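Local coordinates for protein fungal protease inhibitor-1 (Antheraea mylitta, PDB 3BT4) that inhibits trypsin, chymotrypsin and proteases of the fungi Aspergillus oryzae and Rhizopus oryzae, but not papain, at residues 28-33 with 44-49. Residues are numbered along the deposited sequence; the frame is centred on the assembly and turned at random.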
loop_
_atom_site.group_PDB
_atom_site.type_symbol
_atom_site.label_atom_id
_atom_site.label_comp_id
_atom_site.label_asym_id
_atom_site.label_seq_id
_atom_site.Cartn_x
_atom_site.Cartn_y
_atom_site.Cartn_z
ATOM N N THR A 28 11.295 -0.031 -2.484
ATOM C CA THR A 28 11.547 0.963 -1.425
ATOM C C THR A 28 10.694 0.696 -0.180
ATOM O O THR A 28 9.575 0.180 -0.267
ATOM C CB THR A 28 11.354 2.431 -1.895
ATOM O OG1 THR A 28 9.985 2.651 -2.247
ATOM C CG2 THR A 28 12.242 2.758 -3.091
ATOM N N TYR A 29 11.247 1.047 0.977
ATOM C CA TYR A 29 10.598 0.803 2.254
ATOM C C TYR A 29 9.467 1.774 2.496
ATOM O O TYR A 29 9.609 2.973 2.254
ATOM C CB TYR A 29 11.605 0.970 3.375
ATOM C CG TYR A 29 11.037 0.780 4.757
ATOM C CD1 TYR A 29 10.699 -0.486 5.222
ATOM C CD2 TYR A 29 10.839 1.871 5.598
ATOM C CE1 TYR A 29 10.212 -0.664 6.508
ATOM C CE2 TYR A 29 10.335 1.702 6.887
ATOM C CZ TYR A 29 10.025 0.437 7.332
ATOM O OH TYR A 29 9.529 0.268 8.606
ATOM N N ARG A 30 8.351 1.240 2.982
ATOM C CA ARG A 30 7.260 2.047 3.501
ATOM C C ARG A 30 6.911 1.490 4.864
ATOM O O ARG A 30 6.671 0.303 4.992
ATOM C CB ARG A 30 6.025 1.970 2.601
ATOM C CG ARG A 30 6.249 2.457 1.182
ATOM C CD ARG A 30 5.068 3.235 0.703
ATOM N NE ARG A 30 5.335 3.977 -0.530
ATOM C CZ ARG A 30 4.377 4.418 -1.346
ATOM N NH1 ARG A 30 3.099 4.186 -1.059
ATOM N NH2 ARG A 30 4.694 5.083 -2.450
ATOM N N ALA A 31 6.847 2.362 5.864
ATOM C CA ALA A 31 6.584 1.949 7.233
ATOM C C ALA A 31 5.199 1.325 7.424
ATOM O O ALA A 31 5.016 0.442 8.269
ATOM C CB ALA A 31 6.767 3.144 8.172
ATOM N N ASN A 32 4.222 1.787 6.654
ATOM C CA ASN A 32 2.828 1.340 6.812
ATOM C C ASN A 32 2.192 1.072 5.460
ATOM O O ASN A 32 1.758 2.005 4.792
ATOM C CB ASN A 32 2.013 2.403 7.560
ATOM C CG ASN A 32 2.491 2.606 8.992
ATOM O OD1 ASN A 32 2.065 1.901 9.896
ATOM N ND2 ASN A 32 3.371 3.564 9.195
ATOM N N HIS A 33 2.163 -0.200 5.052
ATOM C CA HIS A 33 1.687 -0.576 3.709
ATOM C C HIS A 33 0.821 -1.823 3.704
ATOM O O HIS A 33 -0.235 -1.826 3.087
ATOM C CB HIS A 33 2.847 -0.751 2.701
ATOM C CG HIS A 33 2.388 -0.833 1.269
ATOM N ND1 HIS A 33 2.021 0.279 0.539
ATOM C CD2 HIS A 33 2.211 -1.893 0.445
ATOM C CE1 HIS A 33 1.627 -0.092 -0.667
ATOM N NE2 HIS A 33 1.728 -1.404 -0.748
ATOM N N VAL A 44 7.985 -1.814 -1.483
ATOM C CA VAL A 44 7.005 -1.600 -2.551
ATOM C C VAL A 44 7.612 -1.284 -3.928
ATOM O O VAL A 44 8.703 -0.723 -4.045
ATOM C CB VAL A 44 5.928 -0.554 -2.145
ATOM C CG1 VAL A 44 5.368 -0.896 -0.764
ATOM C CG2 VAL A 44 6.485 0.836 -2.136
ATOM N N THR A 45 6.878 -1.685 -4.960
ATOM C CA THR A 45 7.180 -1.354 -6.339
ATOM C C THR A 45 6.190 -0.291 -6.828
ATOM O O THR A 45 5.007 -0.356 -6.535
ATOM C CB THR A 45 7.114 -2.641 -7.192
ATOM O OG1 THR A 45 8.198 -3.494 -6.799
ATOM C CG2 THR A 45 7.197 -2.356 -8.715
ATOM N N LEU A 46 6.674 0.707 -7.568
ATOM C CA LEU A 46 5.754 1.718 -8.107
ATOM C C LEU A 46 5.473 1.546 -9.590
ATOM O O LEU A 46 6.364 1.184 -10.380
ATOM C CB LEU A 46 6.209 3.152 -7.788
ATOM C CG LEU A 46 6.434 3.514 -6.310
ATOM C CD1 LEU A 46 6.914 4.947 -6.164
ATOM C CD2 LEU A 46 5.187 3.261 -5.456
ATOM N N LEU A 47 4.216 1.811 -9.950
ATOM C CA LEU A 47 3.728 1.628 -11.312
ATOM C C LEU A 47 3.394 2.950 -11.981
ATOM O O LEU A 47 2.993 3.917 -11.332
ATOM C CB LEU A 47 2.509 0.708 -11.318
ATOM C CG LEU A 47 2.586 -0.587 -10.495
ATOM C CD1 LEU A 47 1.205 -1.092 -10.249
ATOM C CD2 LEU A 47 3.422 -1.657 -11.150
ATOM N N ARG A 48 3.579 2.971 -13.295
ATOM C CA ARG A 48 3.350 4.145 -14.109
ATOM C C ARG A 48 1.890 4.267 -14.547
ATOM O O ARG A 48 1.126 3.304 -14.497
ATOM C CB ARG A 48 4.234 4.082 -15.360
ATOM C CG ARG A 48 5.726 3.917 -15.120
ATOM C CD ARG A 48 6.322 5.200 -14.649
ATOM N NE ARG A 48 7.761 5.267 -14.894
ATOM C CZ ARG A 48 8.302 5.731 -16.021
ATOM N NH1 ARG A 48 7.524 6.148 -17.019
ATOM N NH2 ARG A 48 9.621 5.785 -16.141
ATOM N N GLU A 49 1.527 5.456 -15.023
ATOM C CA GLU A 49 0.209 5.698 -15.591
ATOM C C GLU A 49 -0.126 4.713 -16.714
ATOM O O GLU A 49 0.682 4.490 -17.616
ATOM C CB GLU A 49 0.118 7.134 -16.109
ATOM C CG GLU A 49 -1.282 7.511 -16.540
ATOM C CD GLU A 49 -1.432 8.982 -16.930
ATOM O OE1 GLU A 49 -0.406 9.686 -17.113
ATOM O OE2 GLU A 49 -2.595 9.416 -17.073
#
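In the small mixed sheet of this disulfide-rich inhibitor, the outer strand 28-30 joins the strand 40-47 through T28 and V44, an antiparallel hydrogen-bonded pair. Two backbone bonds close the pair: V44 N to T28 O at 2.8 Å, nearly straight, and T28 N to V44 O at 3.1 Å, which arrives in the carbonyl plane on a lone pair. Strand 28-30 continues its pairing back toward A42, with R30, while 44-47 runs off at 107° to it, and strand 66-68 takes over the opposite edge of the long strand, where T45 and L47 bond to V67.

The side chain of V44 is buried, its two methyls turned to different neighbours, CG2 chiefly to R30 and CG1 chiefly to H33. The R30 chain passes across V44 at about a right angle: R30 CG lies 3.7 Å from V44 CG2, and the same methyl sits over one face of the guanidinium. Bent at chi2, R30 continues alongside the strand to L46, where R30 NH2 approaches L46 CD2 obliquely at 3.5 Å; the charge itself is paired with E70 in a salt bridge. After the chain turns its corner at A31 and N32, H33 returns to V44. With CG anti to the backbone N (chi1 -167°), the H33 imidazole is laid against V44, and its NE2 bonds to P64 O. V44 CG1 sits over the centre of one face of that ring in a CH-pi contact, 3.5 Å from the centroid and 8° off the normal.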